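Local coordinates for protein peptide amidase (Stenotrophomonas maltophilia, PDB 1M22) that probably hydrolyses amide bonds, as an amidase of the amidase signature family, at residues G76-I81 with R115-A120; K60-R65 with G121-G126; V237-A242 with Y260-R265. One frame throughout, in Å; residues are numbered along the deposited sequence.

Contact 1: G76-I81 with R115-A120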
ATOM      1  N   GLY A  76     -21.287  -6.151  -8.720  1.00 11.69           N
ATOM      2  CA  GLY A  76     -20.466  -5.176  -9.411  1.00 11.14           C
ATOM      3  C   GLY A  76     -19.195  -5.760  -9.996  1.00  9.99           C
ATOM      4  O   GLY A  76     -19.027  -6.980 -10.037  1.00 10.87           O
ATOM      5  N   PRO A  77     -18.267  -4.901 -10.446  1.00  9.59           N
ATOM      6  CA  PRO A  77     -16.988  -5.293 -11.049  1.00 10.16           C
ATOM      7  C   PRO A  77     -16.117  -6.252 -10.240  1.00  9.36           C
ATOM      8  O   PRO A  77     -15.318  -6.992 -10.813  1.00  9.67           O
ATOM      9  CB  PRO A  77     -16.288  -3.954 -11.274  1.00 11.58           C
ATOM     10  CG  PRO A  77     -17.423  -3.006 -11.473  1.00 13.95           C
ATOM     11  CD  PRO A  77     -18.394  -3.433 -10.409  1.00 10.91           C
ATOM     12  N   LEU A  78     -16.260  -6.237  -8.918  1.00  8.54           N
ATOM     13  CA  LEU A  78     -15.445  -7.103  -8.071  1.00  7.94           C
ATOM     14  C   LEU A  78     -16.146  -8.369  -7.584  1.00  8.78           C
ATOM     15  O   LEU A  78     -15.607  -9.092  -6.745  1.00  9.17           O
ATOM     16  CB  LEU A  78     -14.936  -6.324  -6.852  1.00  9.98           C
ATOM     17  CG  LEU A  78     -14.069  -5.083  -7.089  1.00  9.97           C
ATOM     18  CD1 LEU A  78     -13.597  -4.539  -5.750  1.00 11.05           C
ATOM     19  CD2 LEU A  78     -12.874  -5.429  -7.961  1.00 12.01           C
ATOM     20  N   HIS A  79     -17.331  -8.649  -8.116  1.00  8.49           N
ATOM     21  CA  HIS A  79     -18.083  -9.826  -7.694  1.00  8.26           C
ATOM     22  C   HIS A  79     -17.298 -11.119  -7.902  1.00  7.89           C
ATOM     23  O   HIS A  79     -16.993 -11.499  -9.035  1.00  8.98           O
ATOM     24  CB  HIS A  79     -19.408  -9.902  -8.457  1.00  9.38           C
ATOM     25  CG  HIS A  79     -20.377 -10.885  -7.880  1.00  9.68           C
ATOM     26  ND1 HIS A  79     -21.493 -10.496  -7.170  1.00 10.20           N
ATOM     27  CD2 HIS A  79     -20.388 -12.239  -7.886  1.00 10.33           C
ATOM     28  CE1 HIS A  79     -22.150 -11.568  -6.764  1.00 11.32           C
ATOM     29  NE2 HIS A  79     -21.501 -12.639  -7.186  1.00  9.63           N
ATOM     30  N   GLY A  80     -16.975 -11.791  -6.799  1.00  7.24           N
ATOM     31  CA  GLY A  80     -16.241 -13.044  -6.869  1.00  7.57           C
ATOM     32  C   GLY A  80     -14.726 -12.942  -6.965  1.00  8.07           C
ATOM     33  O   GLY A  80     -14.051 -13.961  -7.059  1.00  9.41           O
ATOM     34  N   ILE A  81     -14.189 -11.725  -6.933  1.00  7.75           N
ATOM     35  CA  ILE A  81     -12.743 -11.508  -7.033  1.00  7.22           C
ATOM     36  C   ILE A  81     -12.037 -11.706  -5.688  1.00  6.69           C
ATOM     37  O   ILE A  81     -12.354 -11.028  -4.715  1.00  7.72           O
ATOM     38  CB  ILE A  81     -12.447 -10.078  -7.547  1.00  8.32           C
ATOM     39  CG1 ILE A  81     -13.027  -9.898  -8.952  1.00  9.26           C
ATOM     40  CG2 ILE A  81     -10.946  -9.810  -7.530  1.00  9.14           C
ATOM     41  CD1 ILE A  81     -12.386 -10.769 -10.015  1.00 12.03           C
ATOM     42  N   ARG A 115     -15.937  -3.787   4.730  1.00  7.81           N
ATOM     43  CA  ARG A 115     -17.376  -3.925   4.555  1.00  9.12           C
ATOM     44  C   ARG A 115     -17.708  -3.507   3.122  1.00  8.94           C
ATOM     45  O   ARG A 115     -18.531  -4.134   2.457  1.00  9.12           O
ATOM     46  CB  ARG A 115     -18.134  -3.046   5.557  1.00 11.04           C
ATOM     47  CG  ARG A 115     -17.902  -3.441   7.012  1.00 12.97           C
ATOM     48  CD  ARG A 115     -19.036  -2.985   7.923  1.00 16.88           C
ATOM     49  NE  ARG A 115     -19.121  -1.534   8.069  1.00 20.63           N
ATOM     50  CZ  ARG A 115     -18.287  -0.801   8.801  1.00 22.67           C
ATOM     51  NH1 ARG A 115     -17.293  -1.380   9.461  1.00 23.40           N
ATOM     52  NH2 ARG A 115     -18.455   0.512   8.883  1.00 24.69           N
ATOM     53  N   ARG A 116     -17.054  -2.455   2.637  1.00  7.68           N
ATOM     54  CA  ARG A 116     -17.301  -2.006   1.272  1.00  8.48           C
ATOM     55  C   ARG A 116     -16.856  -3.056   0.255  1.00  7.94           C
ATOM     56  O   ARG A 116     -17.554  -3.307  -0.727  1.00  9.40           O
ATOM     57  CB  ARG A 116     -16.583  -0.686   0.986  1.00 10.70           C
ATOM     58  CG  ARG A 116     -17.155   0.519   1.719  1.00 13.47           C
ATOM     59  CD  ARG A 116     -16.563   1.811   1.174  1.00 17.71           C
ATOM     60  NE  ARG A 116     -17.010   2.093  -0.189  1.00 21.50           N
ATOM     61  CZ  ARG A 116     -18.228   2.523  -0.503  1.00 25.25           C
ATOM     62  NH1 ARG A 116     -19.130   2.724   0.446  1.00 26.58           N
ATOM     63  NH2 ARG A 116     -18.545   2.754  -1.771  1.00 26.51           N
ATOM     64  N   LEU A 117     -15.701  -3.675   0.481  1.00  7.27           N
ATOM     65  CA  LEU A 117     -15.206  -4.694  -0.441  1.00  7.50           C
ATOM     66  C   LEU A 117     -16.125  -5.910  -0.465  1.00  7.94           C
ATOM     67  O   LEU A 117     -16.415  -6.453  -1.529  1.00  8.33           O
ATOM     68  CB  LEU A 117     -13.788  -5.121  -0.055  1.00  6.81           C
ATOM     69  CG  LEU A 117     -12.690  -4.111  -0.392  1.00  6.94           C
ATOM     70  CD1 LEU A 117     -11.399  -4.524   0.283  1.00  8.43           C
ATOM     71  CD2 LEU A 117     -12.514  -4.023  -1.900  1.00  7.64           C
ATOM     72  N   ARG A 118     -16.585  -6.339   0.704  1.00  8.19           N
ATOM     73  CA  ARG A 118     -17.468  -7.493   0.752  1.00  8.27           C
ATOM     74  C   ARG A 118     -18.825  -7.180   0.127  1.00 10.06           C
ATOM     75  O   ARG A 118     -19.401  -8.030  -0.554  1.00 10.42           O
ATOM     76  CB  ARG A 118     -17.606  -8.002   2.190  1.00 10.56           C
ATOM     77  CG  ARG A 118     -16.411  -8.865   2.601  1.00 11.01           C
ATOM     78  CD  ARG A 118     -16.470  -9.341   4.043  1.00 13.53           C
ATOM     79  NE  ARG A 118     -15.636 -10.527   4.226  1.00 16.41           N
ATOM     80  CZ  ARG A 118     -14.987 -10.828   5.346  1.00 15.43           C
ATOM     81  NH1 ARG A 118     -15.063 -10.024   6.400  1.00 16.37           N
ATOM     82  NH2 ARG A 118     -14.264 -11.937   5.414  1.00 15.48           N
ATOM     83  N   ASP A 119     -19.330  -5.966   0.333  1.00  9.50           N
ATOM     84  CA  ASP A 119     -20.607  -5.590  -0.264  1.00 11.33           C
ATOM     85  C   ASP A 119     -20.457  -5.573  -1.786  1.00  9.94           C
ATOM     86  O   ASP A 119     -21.406  -5.860  -2.515  1.00 11.31           O
ATOM     87  CB  ASP A 119     -21.062  -4.213   0.233  1.00 13.72           C
ATOM     88  CG  ASP A 119     -21.429  -4.216   1.703  1.00 20.66           C
ATOM     89  OD1 ASP A 119     -22.028  -5.209   2.165  1.00 24.20           O
ATOM     90  OD2 ASP A 119     -21.129  -3.219   2.396  1.00 25.44           O
ATOM     91  N   ALA A 120     -19.255  -5.247  -2.257  1.00  8.79           N
ATOM     92  CA  ALA A 120     -18.955  -5.208  -3.687  1.00  8.91           C
ATOM     93  C   ALA A 120     -18.774  -6.616  -4.258  1.00  8.50           C
ATOM     94  O   ALA A 120     -18.595  -6.786  -5.468  1.00  9.38           O
ATOM     95  CB  ALA A 120     -17.698  -4.377  -3.937  1.00  9.52           C
TER
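G76 and A120 come together with their CA atoms 5.9 Å apart, where two overlapping turns, type I from G76 to H79 and type II from L78 to I81, pass the C-terminal part of helix 112-119. P77 and L78 fill the corners of the first turn, H79 and G80 those of the second, and the positive phi of G80 suits the type II form. Facing them is the carbonyl of A120. Its O lies 3.6 Å from L78 C, resting against the peptide that links L78 to H79. A120 O is also 3.5 Å from H79 N, but the angle is too poor for a bond, and H79 N instead closes the first turn on G76 O at 3.1 Å.

L78 carries the apolar half of the contact. Its CG stands beside the backbone N and opposite the carbonyl carbon (chi1 -60°), and the outer bond is extended, which brings CD1 to 4.0 Å from L117 CD2. The two leucine side chains cross obliquely and meet through one methyl each. Nearer the backbone, L78 CB lies 4.5 Å from A120 CB. V13 and A240 also pack on L78, while I241 packs on L117, so that helices 13-21 and 231-241 share in this small buried core. The imidazole of H79 is occupied away from helix 112-119: NE2 bonds to R65 O, ND1 to R75 N.

The L117 side chain is about 10 Å from that of the active-site K86, which ends the strand following these turns. Between these two segments the contact thus rests on methyl packing and the A120 carbonyl against the L78-H79 peptide, while backbone bonds from G80 to G121 and I81 to V123 fasten the turns to the chain just beyond.

Contact 2: K60-R65 with G121-G126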
ATOM      1  N   LYS A  60     -16.419 -20.509   1.520  1.00 10.53           N
ATOM      2  CA  LYS A  60     -17.830 -20.248   1.779  1.00 12.03           C
ATOM      3  C   LYS A  60     -18.250 -18.959   1.075  1.00 11.37           C
ATOM      4  O   LYS A  60     -19.300 -18.904   0.434  1.00 11.64           O
ATOM      5  CB  LYS A  60     -18.079 -20.120   3.285  1.00 14.89           C
ATOM      6  CG  LYS A  60     -19.522 -19.790   3.654  1.00 19.04           C
ATOM      7  CD  LYS A  60     -19.719 -19.714   5.162  1.00 24.36           C
ATOM      8  CE  LYS A  60     -18.972 -18.541   5.771  1.00 28.05           C
ATOM      9  NZ  LYS A  60     -19.476 -17.235   5.261  1.00 31.56           N
ATOM     10  N   GLU A  61     -17.420 -17.928   1.200  1.00 10.69           N
ATOM     11  CA  GLU A  61     -17.696 -16.640   0.574  1.00 10.42           C
ATOM     12  C   GLU A  61     -17.742 -16.778  -0.946  1.00  9.18           C
ATOM     13  O   GLU A  61     -18.664 -16.281  -1.593  1.00  9.63           O
ATOM     14  CB  GLU A  61     -16.626 -15.616   0.978  1.00 11.33           C
ATOM     15  CG  GLU A  61     -16.794 -15.071   2.396  1.00 14.17           C
ATOM     16  CD  GLU A  61     -15.656 -14.151   2.832  1.00 16.04           C
ATOM     17  OE1 GLU A  61     -15.210 -13.302   2.025  1.00 19.37           O
ATOM     18  OE2 GLU A  61     -15.218 -14.265   3.995  1.00 17.00           O
ATOM     19  N   ALA A  62     -16.751 -17.460  -1.513  1.00  8.73           N
ATOM     20  CA  ALA A  62     -16.699 -17.657  -2.956  1.00  8.55           C
ATOM     21  C   ALA A  62     -17.940 -18.403  -3.452  1.00  8.69           C
ATOM     22  O   ALA A  62     -18.526 -18.041  -4.474  1.00  9.88           O
ATOM     23  CB  ALA A  62     -15.433 -18.424  -3.333  1.00  8.10           C
ATOM     24  N   ALA A  63     -18.337 -19.444  -2.722  1.00  9.18           N
ATOM     25  CA  ALA A  63     -19.502 -20.240  -3.099  1.00  9.98           C
ATOM     26  C   ALA A  63     -20.790 -19.427  -3.036  1.00 10.28           C
ATOM     27  O   ALA A  63     -21.700 -19.634  -3.838  1.00 11.21           O
ATOM     28  CB  ALA A  63     -19.607 -21.463  -2.197  1.00 11.03           C
ATOM     29  N   GLU A  64     -20.867 -18.503  -2.085  1.00  9.83           N
ATOM     30  CA  GLU A  64     -22.051 -17.669  -1.958  1.00 11.49           C
ATOM     31  C   GLU A  64     -22.093 -16.679  -3.121  1.00 11.76           C
ATOM     32  O   GLU A  64     -23.159 -16.402  -3.667  1.00 12.78           O
ATOM     33  CB  GLU A  64     -22.041 -16.923  -0.621  1.00 12.81           C
ATOM     34  CG  GLU A  64     -23.370 -16.267  -0.259  1.00 17.53           C
ATOM     35  CD  GLU A  64     -24.527 -17.253  -0.239  1.00 21.12           C
ATOM     36  OE1 GLU A  64     -24.377 -18.340   0.359  1.00 24.02           O
ATOM     37  OE2 GLU A  64     -25.591 -16.937  -0.814  1.00 24.80           O
ATOM     38  N   ARG A  65     -20.934 -16.149  -3.507  1.00 11.00           N
ATOM     39  CA  ARG A  65     -20.891 -15.214  -4.626  1.00  9.95           C
ATOM     40  C   ARG A  65     -21.321 -15.944  -5.900  1.00 10.05           C
ATOM     41  O   ARG A  65     -21.996 -15.368  -6.750  1.00 10.72           O
ATOM     42  CB  ARG A  65     -19.484 -14.634  -4.826  1.00 11.07           C
ATOM     43  CG  ARG A  65     -18.858 -13.911  -3.621  1.00 11.57           C
ATOM     44  CD  ARG A  65     -19.558 -12.644  -3.131  1.00 14.37           C
ATOM     45  NE  ARG A  65     -20.706 -12.928  -2.324  1.00 15.97           N
ATOM     46  CZ  ARG A  65     -20.920 -12.944  -1.012  1.00 15.22           C
ATOM     47  NH1 ARG A  65     -20.038 -12.663  -0.058  1.00 17.47           N
ATOM     48  NH2 ARG A  65     -22.142 -13.300  -0.678  1.00 16.41           N
ATOM     49  N   GLY A 121     -18.802  -7.620  -3.386  1.00  8.58           N
ATOM     50  CA  GLY A 121     -18.670  -8.997  -3.838  1.00  8.45           C
ATOM     51  C   GLY A 121     -17.286  -9.614  -3.797  1.00  8.04           C
ATOM     52  O   GLY A 121     -17.105 -10.749  -4.233  1.00  8.16           O
ATOM     53  N   ALA A 122     -16.302  -8.887  -3.279  1.00  7.53           N
ATOM     54  CA  ALA A 122     -14.953  -9.431  -3.212  1.00  8.53           C
ATOM     55  C   ALA A 122     -14.879 -10.556  -2.186  1.00  7.62           C
ATOM     56  O   ALA A 122     -15.631 -10.578  -1.210  1.00  9.72           O
ATOM     57  CB  ALA A 122     -13.950  -8.332  -2.860  1.00  8.30           C
ATOM     58  N   VAL A 123     -13.974 -11.494  -2.429  1.00  7.24           N
ATOM     59  CA  VAL A 123     -13.762 -12.633  -1.546  1.00  7.70           C
ATOM     60  C   VAL A 123     -12.458 -12.395  -0.790  1.00  7.45           C
ATOM     61  O   VAL A 123     -11.416 -12.168  -1.402  1.00  8.34           O
ATOM     62  CB  VAL A 123     -13.638 -13.940  -2.360  1.00  7.99           C
ATOM     63  CG1 VAL A 123     -13.217 -15.094  -1.452  1.00 10.63           C
ATOM     64  CG2 VAL A 123     -14.964 -14.253  -3.040  1.00  9.97           C
ATOM     65  N   VAL A 124     -12.511 -12.431   0.536  1.00  7.92           N
ATOM     66  CA  VAL A 124     -11.304 -12.226   1.328  1.00  8.78           C
ATOM     67  C   VAL A 124     -10.579 -13.557   1.506  1.00  9.21           C
ATOM     68  O   VAL A 124     -11.083 -14.464   2.160  1.00  9.33           O
ATOM     69  CB  VAL A 124     -11.640 -11.633   2.714  1.00  9.48           C
ATOM     70  CG1 VAL A 124     -10.366 -11.444   3.529  1.00  9.82           C
ATOM     71  CG2 VAL A 124     -12.361 -10.304   2.543  1.00 11.24           C
ATOM     72  N   LEU A 125      -9.401 -13.679   0.901  1.00  8.25           N
ATOM     73  CA  LEU A 125      -8.612 -14.905   1.000  1.00  8.63           C
ATOM     74  C   LEU A 125      -7.903 -15.022   2.342  1.00  9.07           C
ATOM     75  O   LEU A 125      -7.698 -16.125   2.851  1.00  9.03           O
ATOM     76  CB  LEU A 125      -7.553 -14.958  -0.102  1.00 10.69           C
ATOM     77  CG  LEU A 125      -7.970 -15.230  -1.546  1.00 11.11           C
ATOM     78  CD1 LEU A 125      -6.763 -15.040  -2.454  1.00 14.09           C
ATOM     79  CD2 LEU A 125      -8.518 -16.645  -1.677  1.00 13.90           C
ATOM     80  N   GLY A 126      -7.520 -13.880   2.904  1.00  7.31           N
ATOM     81  CA  GLY A 126      -6.815 -13.881   4.170  1.00  8.20           C
ATOM     82  C   GLY A 126      -6.097 -12.571   4.419  1.00  7.85           C
ATOM     83  O   GLY A 126      -6.388 -11.563   3.770  1.00  7.59           O
TER
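E61 reaches V124 because its CG stands beside the backbone N (chi1 -76°) and the chain beyond is extended, while R65 bends at both of its middle torsions and folds against G121. E61 OE1 accepts V124 N at 3.2 Å in a nearly straight bond (171°), met on the syn side but tilted out of the carboxylate plane. The other oxygen, OE2, binds N55 ND2 and forms a salt bridge with R118, so both oxygens of this buried carboxylate have partners.

V123 packs against the same helix face, its CG2 3.8 Å from A62 CA and 4.0 Å from R65 CG. R65 CD lies 3.3 Å from G121 O, and its guanidinium goes on to a salt bridge with E68. A122 O is buried here without a polar partner.

G121 closes helix 112-119 in a Schellman motif, from which the chain turns into strand 123-128. Helix 58-70 runs almost antiparallel to this strand, at 163° and 8.1 Å between the axes of the short segments. Such packing of a helix along a sheet strand is typical of layered alpha/beta folds, here the helix-covered mixed sheet of the amidase signature enzymes.

Contact 3: V237-A242 with Y260-R265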
ATOM      1  N   VAL A 237     -10.113  -1.366  -7.556  1.00  6.56           N
ATOM      2  CA  VAL A 237     -10.137  -1.466  -6.105  1.00  7.49           C
ATOM      3  C   VAL A 237     -10.433  -0.114  -5.456  1.00  6.00           C
ATOM      4  O   VAL A 237     -11.236  -0.032  -4.523  1.00  7.09           O
ATOM      5  CB  VAL A 237      -8.800  -2.022  -5.567  1.00  7.75           C
ATOM      6  CG1 VAL A 237      -8.789  -1.977  -4.051  1.00  9.87           C
ATOM      7  CG2 VAL A 237      -8.613  -3.457  -6.037  1.00  9.99           C
ATOM      8  N   LEU A 238      -9.804   0.949  -5.952  1.00  5.69           N
ATOM      9  CA  LEU A 238     -10.028   2.279  -5.389  1.00  6.72           C
ATOM     10  C   LEU A 238     -11.502   2.660  -5.504  1.00  6.93           C
ATOM     11  O   LEU A 238     -12.076   3.250  -4.590  1.00  7.83           O
ATOM     12  CB  LEU A 238      -9.163   3.327  -6.101  1.00  7.65           C
ATOM     13  CG  LEU A 238      -9.124   4.703  -5.420  1.00  7.07           C
ATOM     14  CD1 LEU A 238      -8.431   4.582  -4.067  1.00  9.25           C
ATOM     15  CD2 LEU A 238      -8.389   5.702  -6.295  1.00  7.71           C
ATOM     16  N   THR A 239     -12.116   2.312  -6.629  1.00  6.65           N
ATOM     17  CA  THR A 239     -13.522   2.618  -6.853  1.00  8.10           C
ATOM     18  C   THR A 239     -14.401   1.993  -5.768  1.00  9.27           C
ATOM     19  O   THR A 239     -15.383   2.589  -5.329  1.00 11.49           O
ATOM     20  CB  THR A 239     -13.976   2.102  -8.238  1.00  8.11           C
ATOM     21  OG1 THR A 239     -13.235   2.775  -9.266  1.00  8.90           O
ATOM     22  CG2 THR A 239     -15.465   2.352  -8.446  1.00 12.25           C
ATOM     23  N   ALA A 240     -14.034   0.797  -5.327  1.00  7.75           N
ATOM     24  CA  ALA A 240     -14.809   0.102  -4.308  1.00  8.14           C
ATOM     25  C   ALA A 240     -14.566   0.570  -2.870  1.00  8.87           C
ATOM     26  O   ALA A 240     -15.496   0.584  -2.063  1.00 11.10           O
ATOM     27  CB  ALA A 240     -14.554  -1.403  -4.409  1.00  9.63           C
ATOM     28  N   ILE A 241     -13.335   0.957  -2.544  1.00  7.92           N
ATOM     29  CA  ILE A 241     -13.037   1.363  -1.172  1.00  7.91           C
ATOM     30  C   ILE A 241     -13.192   2.844  -0.846  1.00  8.43           C
ATOM     31  O   ILE A 241     -13.310   3.202   0.326  1.00  9.07           O
ATOM     32  CB  ILE A 241     -11.615   0.904  -0.739  1.00  7.62           C
ATOM     33  CG1 ILE A 241     -10.536   1.595  -1.576  1.00  7.76           C
ATOM     34  CG2 ILE A 241     -11.505  -0.614  -0.867  1.00 10.49           C
ATOM     35  CD1 ILE A 241      -9.113   1.239  -1.149  1.00  8.79           C
ATOM     36  N   ALA A 242     -13.194   3.707  -1.856  1.00  7.11           N
ATOM     37  CA  ALA A 242     -13.344   5.137  -1.598  1.00  7.22           C
ATOM     38  C   ALA A 242     -14.750   5.443  -1.101  1.00  7.96           C
ATOM     39  O   ALA A 242     -15.727   4.869  -1.585  1.00 10.32           O
ATOM     40  CB  ALA A 242     -13.055   5.939  -2.865  1.00  7.54           C
ATOM     41  N   TYR A 260     -17.705   7.889  -7.840  1.00 19.66           N
ATOM     42  CA  TYR A 260     -16.786   7.970  -8.966  1.00 17.50           C
ATOM     43  C   TYR A 260     -16.171   6.648  -9.408  1.00 14.96           C
ATOM     44  O   TYR A 260     -15.617   5.901  -8.602  1.00 14.91           O
ATOM     45  CB  TYR A 260     -15.662   8.948  -8.624  1.00 17.39           C
ATOM     46  CG  TYR A 260     -14.904   9.465  -9.822  1.00 17.05           C
ATOM     47  CD1 TYR A 260     -15.422  10.494 -10.606  1.00 18.39           C
ATOM     48  CD2 TYR A 260     -13.664   8.932 -10.168  1.00 15.29           C
ATOM     49  CE1 TYR A 260     -14.723  10.983 -11.705  1.00 18.39           C
ATOM     50  CE2 TYR A 260     -12.956   9.412 -11.265  1.00 14.26           C
ATOM     51  CZ  TYR A 260     -13.489  10.439 -12.027  1.00 17.58           C
ATOM     52  OH  TYR A 260     -12.785  10.929 -13.101  1.00 18.60           O
ATOM     53  N   ASP A 261     -16.265   6.378 -10.705  1.00 14.17           N
ATOM     54  CA  ASP A 261     -15.703   5.167 -11.286  1.00 11.14           C
ATOM     55  C   ASP A 261     -14.314   5.515 -11.817  1.00 10.53           C
ATOM     56  O   ASP A 261     -14.177   6.094 -12.896  1.00  9.93           O
ATOM     57  CB  ASP A 261     -16.604   4.668 -12.421  1.00 13.24           C
ATOM     58  CG  ASP A 261     -16.027   3.466 -13.143  1.00 16.35           C
ATOM     59  OD1 ASP A 261     -15.072   2.853 -12.624  1.00 16.15           O
ATOM     60  OD2 ASP A 261     -16.539   3.131 -14.233  1.00 21.33           O
ATOM     61  N   TYR A 262     -13.283   5.164 -11.055  1.00  8.13           N
ATOM     62  CA  TYR A 262     -11.922   5.470 -11.468  1.00  7.91           C
ATOM     63  C   TYR A 262     -11.482   4.712 -12.717  1.00  7.60           C
ATOM     64  O   TYR A 262     -10.515   5.105 -13.363  1.00  8.64           O
ATOM     65  CB  TYR A 262     -10.948   5.213 -10.312  1.00  7.29           C
ATOM     66  CG  TYR A 262     -11.116   6.185  -9.165  1.00  7.31           C
ATOM     67  CD1 TYR A 262     -10.557   7.467  -9.220  1.00  7.16           C
ATOM     68  CD2 TYR A 262     -11.863   5.839  -8.040  1.00  7.22           C
ATOM     69  CE1 TYR A 262     -10.742   8.378  -8.179  1.00  6.81           C
ATOM     70  CE2 TYR A 262     -12.056   6.742  -7.002  1.00  8.25           C
ATOM     71  CZ  TYR A 262     -11.494   8.008  -7.075  1.00  6.50           C
ATOM     72  OH  TYR A 262     -11.699   8.902  -6.045  1.00  8.84           O
ATOM     73  N   THR A 263     -12.187   3.640 -13.071  1.00  8.14           N
ATOM     74  CA  THR A 263     -11.807   2.899 -14.274  1.00 10.44           C
ATOM     75  C   THR A 263     -12.145   3.705 -15.528  1.00 10.53           C
ATOM     76  O   THR A 263     -11.662   3.401 -16.618  1.00 10.30           O
ATOM     77  CB  THR A 263     -12.487   1.505 -14.357  1.00 11.51           C
ATOM     78  OG1 THR A 263     -13.897   1.654 -14.564  1.00 16.28           O
ATOM     79  CG2 THR A 263     -12.236   0.720 -13.078  1.00 13.06           C
ATOM     80  N   ALA A 264     -12.968   4.738 -15.370  1.00 10.92           N
ATOM     81  CA  ALA A 264     -13.324   5.602 -16.490  1.00 12.86           C
ATOM     82  C   ALA A 264     -12.114   6.460 -16.863  1.00 11.92           C
ATOM     83  O   ALA A 264     -12.054   7.028 -17.954  1.00 13.74           O
ATOM     84  CB  ALA A 264     -14.502   6.499 -16.113  1.00 13.49           C
ATOM     85  N   ARG A 265     -11.149   6.546 -15.951  1.00 11.54           N
ATOM     86  CA  ARG A 265      -9.943   7.337 -16.173  1.00 10.76           C
ATOM     87  C   ARG A 265      -8.810   6.535 -16.810  1.00 10.50           C
ATOM     88  O   ARG A 265      -7.692   7.035 -16.952  1.00 12.82           O
ATOM     89  CB  ARG A 265      -9.470   7.945 -14.847  1.00 12.28           C
ATOM     90  CG  ARG A 265     -10.409   9.004 -14.266  1.00 12.53           C
ATOM     91  CD  ARG A 265     -10.239  10.356 -14.954  1.00 18.35           C
ATOM     92  NE  ARG A 265     -10.685  10.350 -16.346  1.00 22.75           N
ATOM     93  CZ  ARG A 265     -11.954  10.242 -16.726  1.00 22.60           C
ATOM     94  NH1 ARG A 265     -12.916  10.129 -15.820  1.00 25.27           N
ATOM     95  NH2 ARG A 265     -12.263  10.251 -18.016  1.00 25.85           N
TER
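An Asx turn at D261, leading into the short 3-10 segment 262-265, sets Y262 against L238 and T239 near the C-terminal end of helix 231-241. The Y262 ring is held between two neighbours. L238 CD2 sits almost exactly over the centre of one face, 3.7 Å from the ring centroid and 4° off the normal, a CH-pi contact made possible by a CG placed anti to the L238 backbone N (chi1 -169°). Y260 CD2 lies above the opposite face, offset toward the rim, and A242 CB approaches the edge.

T239 ties the two backbones together. Its OG1 accepts Y262 N at 3.0 Å with a bent angle of 142° and also bonds to A235 O one helical turn back, while its CG2 packs on Y260 O at 3.6 Å. D261 OD1 organises the turn itself, accepting from T263 N at 3.0 Å and from T263 OG1 at 2.6 Å.

The contact is structural packing away from the active site. P471 and I474 of helix 470-484 and L208 also touch Y262. Beside them R265, salt-bridged through NE to E475, donates NH1 to Y260 OH at 2.8 Å.

Overall arrangement
Along the chain, contact 2 opens first with helix 58-70, contact 1 falls within the interval it spans, and contact 3 follows well after both. Contacts 1 and 2 have centres about 9 Å apart and share the passage from helix 112-119 into strand 123-128; a hydrogen bond from G80 N to G121 O (2.8 Å) joins them. Contact 3 lies about 12 Å from contact 1, centre to centre, and R116 NE hydrogen-bonds to A240 O. Contacts 2 and 3 stay apart, with centres about 20 Å and nearest atoms about 7 Å away. Contact 1 is thus the middle member, touching both others, so that the helix-and-strand packing near the 51-54 edge of the eleven-stranded sheet is continuous with helix 231-241.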